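Local coordinates for protein uronate dehydrogenase (Agrobacterium tumefaciens, PDB 3RFX) that catalyses the NAD-dependent oxidation of uronic acids such as glucuronate and galacturonate to the corresponding aldaric acid lactones, using a Rossmann-fold domain, at residues V107-P119 with A130-E144. The protein carries 1 engineered substitution. Residues are numbered along the deposited sequence; the frame is centred on the assembly and turned at random.
Engineered in segment 130-144: Ala136 (natural residue Tyr).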
loop_
_atom_site.group_PDB
_atom_site.type_symbol
_atom_site.label_atom_id
_atom_site.label_comp_id
_atom_site.label_asym_id
_atom_site.label_seq_id
_atom_site.Cartn_x
_atom_site.Cartn_y
_atom_site.Cartn_z
ATOM N N VAL A 107 -21.730 9.780 19.694
ATOM C CA VAL A 107 -20.281 9.962 19.830
ATOM C C VAL A 107 -19.834 8.975 20.903
ATOM O O VAL A 107 -20.205 9.108 22.068
ATOM C CB VAL A 107 -19.898 11.405 20.224
ATOM C CG1 VAL A 107 -18.383 11.524 20.499
ATOM C CG2 VAL A 107 -20.296 12.386 19.137
ATOM N N PHE A 108 -19.077 7.958 20.508
ATOM C CA PHE A 108 -18.619 6.937 21.440
ATOM C C PHE A 108 -17.216 7.263 21.951
ATOM O O PHE A 108 -16.307 7.485 21.159
ATOM C CB PHE A 108 -18.607 5.573 20.749
ATOM C CG PHE A 108 -18.014 4.466 21.578
ATOM C CD1 PHE A 108 -18.414 4.268 22.891
ATOM C CD2 PHE A 108 -17.075 3.601 21.035
ATOM C CE1 PHE A 108 -17.883 3.233 23.652
ATOM C CE2 PHE A 108 -16.536 2.562 21.794
ATOM C CZ PHE A 108 -16.947 2.376 23.098
ATOM N N ALA A 109 -17.046 7.293 23.271
ATOM C CA ALA A 109 -15.711 7.436 23.854
ATOM C C ALA A 109 -14.969 6.106 23.787
ATOM O O ALA A 109 -15.041 5.302 24.713
ATOM C CB ALA A 109 -15.806 7.910 25.304
ATOM N N SER A 110 -14.293 5.847 22.675
ATOM C CA SER A 110 -13.390 4.713 22.615
ATOM C C SER A 110 -12.087 5.179 23.269
ATOM O O SER A 110 -12.068 6.179 23.995
ATOM C CB SER A 110 -13.149 4.265 21.169
ATOM O OG SER A 110 -12.438 3.034 21.127
ATOM N N SER A 111 -10.989 4.493 22.987
ATOM C CA SER A 111 -9.764 4.777 23.721
ATOM C C SER A 111 -8.518 4.437 22.924
ATOM O O SER A 111 -8.531 3.509 22.118
ATOM C CB SER A 111 -9.761 3.943 25.009
ATOM O OG SER A 111 -8.541 4.105 25.694
ATOM N N ASN A 112 -7.432 5.168 23.176
ATOM C CA ASN A 112 -6.129 4.778 22.646
ATOM C C ASN A 112 -5.740 3.381 23.121
ATOM O O ASN A 112 -4.899 2.720 22.510
ATOM C CB ASN A 112 -5.046 5.789 23.060
ATOM C CG ASN A 112 -4.776 5.771 24.564
ATOM O OD1 ASN A 112 -3.971 4.979 25.048
ATOM N ND2 ASN A 112 -5.466 6.629 25.303
ATOM N N HIS A 113 -6.338 2.918 24.217
ATOM C CA HIS A 113 -5.964 1.607 24.744
ATOM C C HIS A 113 -6.349 0.435 23.843
ATOM O O HIS A 113 -5.889 -0.687 24.050
ATOM C CB HIS A 113 -6.432 1.445 26.192
ATOM C CG HIS A 113 -5.804 2.452 27.100
ATOM N ND1 HIS A 113 -4.448 2.471 27.347
ATOM C CD2 HIS A 113 -6.324 3.515 27.757
ATOM C CE1 HIS A 113 -4.162 3.490 28.138
ATOM N NE2 HIS A 113 -5.283 4.136 28.406
ATOM N N THR A 114 -7.155 0.706 22.819
ATOM C CA THR A 114 -7.426 -0.295 21.789
ATOM C C THR A 114 -6.180 -0.634 20.963
ATOM O O THR A 114 -6.131 -1.671 20.305
ATOM C CB THR A 114 -8.508 0.190 20.801
ATOM O OG1 THR A 114 -8.089 1.429 20.212
ATOM C CG2 THR A 114 -9.846 0.401 21.521
ATOM N N ILE A 115 -5.196 0.265 20.975
ATOM C CA ILE A 115 -3.975 0.093 20.191
ATOM C C ILE A 115 -2.740 0.303 21.071
ATOM O O ILE A 115 -1.649 0.614 20.585
ATOM C CB ILE A 115 -3.959 1.022 18.932
ATOM C CG1 ILE A 115 -4.308 2.482 19.277
ATOM C CG2 ILE A 115 -5.005 0.510 17.908
ATOM C CD1 ILE A 115 -3.175 3.321 19.912
ATOM N N GLY A 116 -2.918 0.110 22.374
ATOM C CA GLY A 116 -1.877 0.438 23.336
ATOM C C GLY A 116 -0.540 -0.267 23.180
ATOM O O GLY A 116 0.484 0.269 23.618
ATOM N N TYR A 117 -0.520 -1.457 22.588
ATOM C CA TYR A 117 0.754 -2.180 22.434
ATOM C C TYR A 117 1.622 -1.758 21.244
ATOM O O TYR A 117 2.745 -2.253 21.099
ATOM C CB TYR A 117 0.562 -3.711 22.444
ATOM C CG TYR A 117 0.646 -4.308 23.841
ATOM C CD1 TYR A 117 1.879 -4.468 24.477
ATOM C CD2 TYR A 117 -0.498 -4.684 24.530
ATOM C CE1 TYR A 117 1.964 -5.004 25.763
ATOM C CE2 TYR A 117 -0.424 -5.234 25.817
ATOM C CZ TYR A 117 0.810 -5.384 26.424
ATOM O OH TYR A 117 0.889 -5.910 27.701
ATOM N N TYR A 118 1.133 -0.858 20.391
ATOM C CA TYR A 118 1.992 -0.334 19.320
ATOM C C TYR A 118 3.090 0.535 19.921
ATOM O O TYR A 118 2.851 1.242 20.898
ATOM C CB TYR A 118 1.197 0.493 18.303
ATOM C CG TYR A 118 0.387 -0.342 17.331
ATOM C CD1 TYR A 118 0.980 -0.888 16.195
ATOM C CD2 TYR A 118 -0.970 -0.574 17.545
ATOM C CE1 TYR A 118 0.249 -1.653 15.296
ATOM C CE2 TYR A 118 -1.718 -1.335 16.643
ATOM C CZ TYR A 118 -1.099 -1.872 15.528
ATOM O OH TYR A 118 -1.826 -2.624 14.632
ATOM N N PRO A 119 4.298 0.493 19.334
ATOM C CA PRO A 119 5.405 1.355 19.770
ATOM C C PRO A 119 5.075 2.803 19.449
ATOM O O PRO A 119 4.362 3.063 18.479
ATOM C CB PRO A 119 6.584 0.916 18.889
ATOM C CG PRO A 119 6.140 -0.308 18.169
ATOM C CD PRO A 119 4.645 -0.339 18.169
ATOM N N ALA A 130 -6.238 -3.922 15.814
ATOM C CA ALA A 130 -6.229 -3.608 17.241
ATOM C C ALA A 130 -5.078 -4.313 17.967
ATOM O O ALA A 130 -4.735 -5.450 17.650
ATOM C CB ALA A 130 -7.559 -3.991 17.885
ATOM N N ARG A 131 -4.488 -3.624 18.940
ATOM C CA ARG A 131 -3.530 -4.249 19.854
ATOM C C ARG A 131 -3.832 -3.742 21.255
ATOM O O ARG A 131 -3.105 -2.917 21.793
ATOM C CB ARG A 131 -2.078 -3.936 19.442
ATOM C CG ARG A 131 -1.660 -4.673 18.143
ATOM C CD ARG A 131 -0.177 -4.520 17.833
ATOM N NE ARG A 131 0.696 -5.217 18.781
ATOM C CZ ARG A 131 2.022 -5.074 18.802
ATOM N NH1 ARG A 131 2.617 -4.258 17.933
ATOM N NH2 ARG A 131 2.755 -5.731 19.690
ATOM N N PRO A 132 -4.943 -4.221 21.834
ATOM C CA PRO A 132 -5.444 -3.713 23.115
ATOM C C PRO A 132 -4.469 -4.039 24.245
ATOM O O PRO A 132 -3.850 -5.109 24.242
ATOM C CB PRO A 132 -6.758 -4.479 23.331
ATOM C CG PRO A 132 -7.017 -5.258 22.081
ATOM C CD PRO A 132 -5.735 -5.353 21.310
ATOM N N ASP A 133 -4.335 -3.124 25.198
ATOM C CA ASP A 133 -3.312 -3.279 26.235
ATOM C C ASP A 133 -3.844 -3.806 27.566
ATOM O O ASP A 133 -3.110 -3.861 28.548
ATOM C CB ASP A 133 -2.524 -1.981 26.432
ATOM C CG ASP A 133 -3.405 -0.805 26.787
ATOM O OD1 ASP A 133 -4.489 -1.007 27.373
ATOM O OD2 ASP A 133 -3.003 0.341 26.490
ATOM N N GLY A 134 -5.113 -4.204 27.582
ATOM C CA GLY A 134 -5.718 -4.830 28.749
ATOM C C GLY A 134 -7.200 -5.066 28.497
ATOM O O GLY A 134 -7.668 -4.891 27.369
ATOM N N LEU A 135 -7.948 -5.452 29.529
ATOM C CA LEU A 135 -9.387 -5.703 29.368
ATOM C C LEU A 135 -10.168 -4.445 29.002
ATOM O O LEU A 135 -11.170 -4.516 28.280
ATOM C CB LEU A 135 -9.982 -6.320 30.637
ATOM C CG LEU A 135 -9.395 -7.663 31.062
ATOM C CD1 LEU A 135 -9.954 -8.057 32.431
ATOM C CD2 LEU A 135 -9.664 -8.752 30.032
ATOM N N ALA A 136 -9.735 -3.299 29.510
ATOM C CA ALA A 136 -10.406 -2.052 29.169
ATOM C C ALA A 136 -10.305 -1.781 27.667
ATOM O O ALA A 136 -11.315 -1.491 27.017
ATOM C CB ALA A 136 -9.864 -0.888 29.971
ATOM N N GLY A 137 -9.099 -1.891 27.111
ATOM C CA GLY A 137 -8.925 -1.756 25.668
ATOM C C GLY A 137 -9.739 -2.768 24.871
ATOM O O GLY A 137 -10.386 -2.422 23.867
ATOM N N VAL A 138 -9.709 -4.028 25.302
ATOM C CA VAL A 138 -10.483 -5.073 24.627
ATOM C C VAL A 138 -11.965 -4.699 24.614
ATOM O O VAL A 138 -12.656 -4.882 23.609
ATOM C CB VAL A 138 -10.302 -6.452 25.318
ATOM C CG1 VAL A 138 -11.291 -7.492 24.761
ATOM C CG2 VAL A 138 -8.864 -6.952 25.168
ATOM N N SER A 139 -12.457 -4.161 25.730
ATOM C CA SER A 139 -13.872 -3.809 25.818
ATOM C C SER A 139 -14.208 -2.595 24.955
ATOM O O SER A 139 -15.325 -2.484 24.439
ATOM C CB SER A 139 -14.311 -3.581 27.270
ATOM O OG SER A 139 -13.902 -2.312 27.731
ATOM N N LYS A 140 -13.248 -1.692 24.772
ATOM C CA LYS A 140 -13.484 -0.565 23.870
ATOM C C LYS A 140 -13.522 -1.046 22.410
ATOM O O LYS A 140 -14.305 -0.530 21.601
ATOM C CB LYS A 140 -12.464 0.559 24.091
ATOM C CG LYS A 140 -12.596 1.277 25.464
ATOM C CD LYS A 140 -13.949 1.995 25.600
ATOM C CE LYS A 140 -14.017 2.883 26.859
ATOM N NZ LYS A 140 -15.300 3.654 26.937
ATOM N N CYS A 141 -12.701 -2.046 22.089
ATOM C CA CYS A 141 -12.790 -2.736 20.801
ATOM C C CYS A 141 -14.180 -3.353 20.609
ATOM O O CYS A 141 -14.747 -3.297 19.515
ATOM C CB CYS A 141 -11.744 -3.837 20.689
ATOM S SG CYS A 141 -10.031 -3.226 20.498
ATOM N N PHE A 142 -14.719 -3.954 21.666
ATOM C CA PHE A 142 -16.066 -4.531 21.575
ATOM C C PHE A 142 -17.080 -3.453 21.183
ATOM O O PHE A 142 -17.918 -3.669 20.298
ATOM C CB PHE A 142 -16.480 -5.211 22.885
ATOM C CG PHE A 142 -17.926 -5.654 22.908
ATOM C CD1 PHE A 142 -18.282 -6.928 22.499
ATOM C CD2 PHE A 142 -18.919 -4.788 23.335
ATOM C CE1 PHE A 142 -19.617 -7.332 22.512
ATOM C CE2 PHE A 142 -20.256 -5.186 23.342
ATOM C CZ PHE A 142 -20.594 -6.456 22.939
ATOM N N GLY A 143 -16.999 -2.298 21.841
ATOM C CA GLY A 143 -17.866 -1.178 21.501
ATOM C C GLY A 143 -17.734 -0.756 20.041
ATOM O O GLY A 143 -18.730 -0.485 19.363
ATOM N N GLU A 144 -16.501 -0.685 19.549
ATOM C CA GLU A 144 -16.264 -0.343 18.143
ATOM C C GLU A 144 -16.845 -1.374 17.175
ATOM O O GLU A 144 -17.428 -1.008 16.152
ATOM C CB GLU A 144 -14.757 -0.204 17.866
ATOM C CG GLU A 144 -14.098 0.976 18.573
ATOM C CD GLU A 144 -12.655 1.209 18.107
ATOM O OE1 GLU A 144 -12.193 0.505 17.179
ATOM O OE2 GLU A 144 -11.998 2.105 18.666
#
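Arg131 bonds the chain entering and within the turn 115-118: its N donates to Thr114 O (2.9 Å), and its O receives Tyr117 N almost straight (171°). Its long aliphatic part suits the Tyr118 ring, setting CD over the centre of one face in a CH-pi contact (3.7 Å to the ring centroid). A bend at chi3 (69°) turns the guanidinium so that one face lies under Tyr117 O, while NH2 forms a salt bridge with Asp152 of the second subunit. Pro132 has no N-H to give Thr114 O, which lies 3.2 Å from its N; its CA hydrogen points at His113 O, and its own O lies at the edge of the Tyr117 ring. That same His113 O accepts Asp133 N (3.1 Å). Asp133 OD2 also takes His113 ND1 through the syn lone pair (2.7 Å), close to the imidazole plane although the two planes stand 53° apart. Where helix 135-144 passes the 3-10 segment, Gly137 brings its CA to 3.6 Å from His113 O, where a CB would meet that oxygen. Lys140, bent at chi2, runs its methylenes past Phe108 CZ and Ser111 CB to put NZ on Ala109 O (2.8 Å). Cys141 SG packs against Thr114 CB, and Gly143 lets the Phe108 ring approach the helix backbone. Glu144 OE2 accepts Ser110 OG on its anti side (2.7 Å), its OE1 being paired with Arg162. The spacing from the engineered Ala136 (naturally Tyr) to Lys140 fits the YxxxK motif of this family, and Ala109 O fixes the lysine ammonium beside a strand close to NAD.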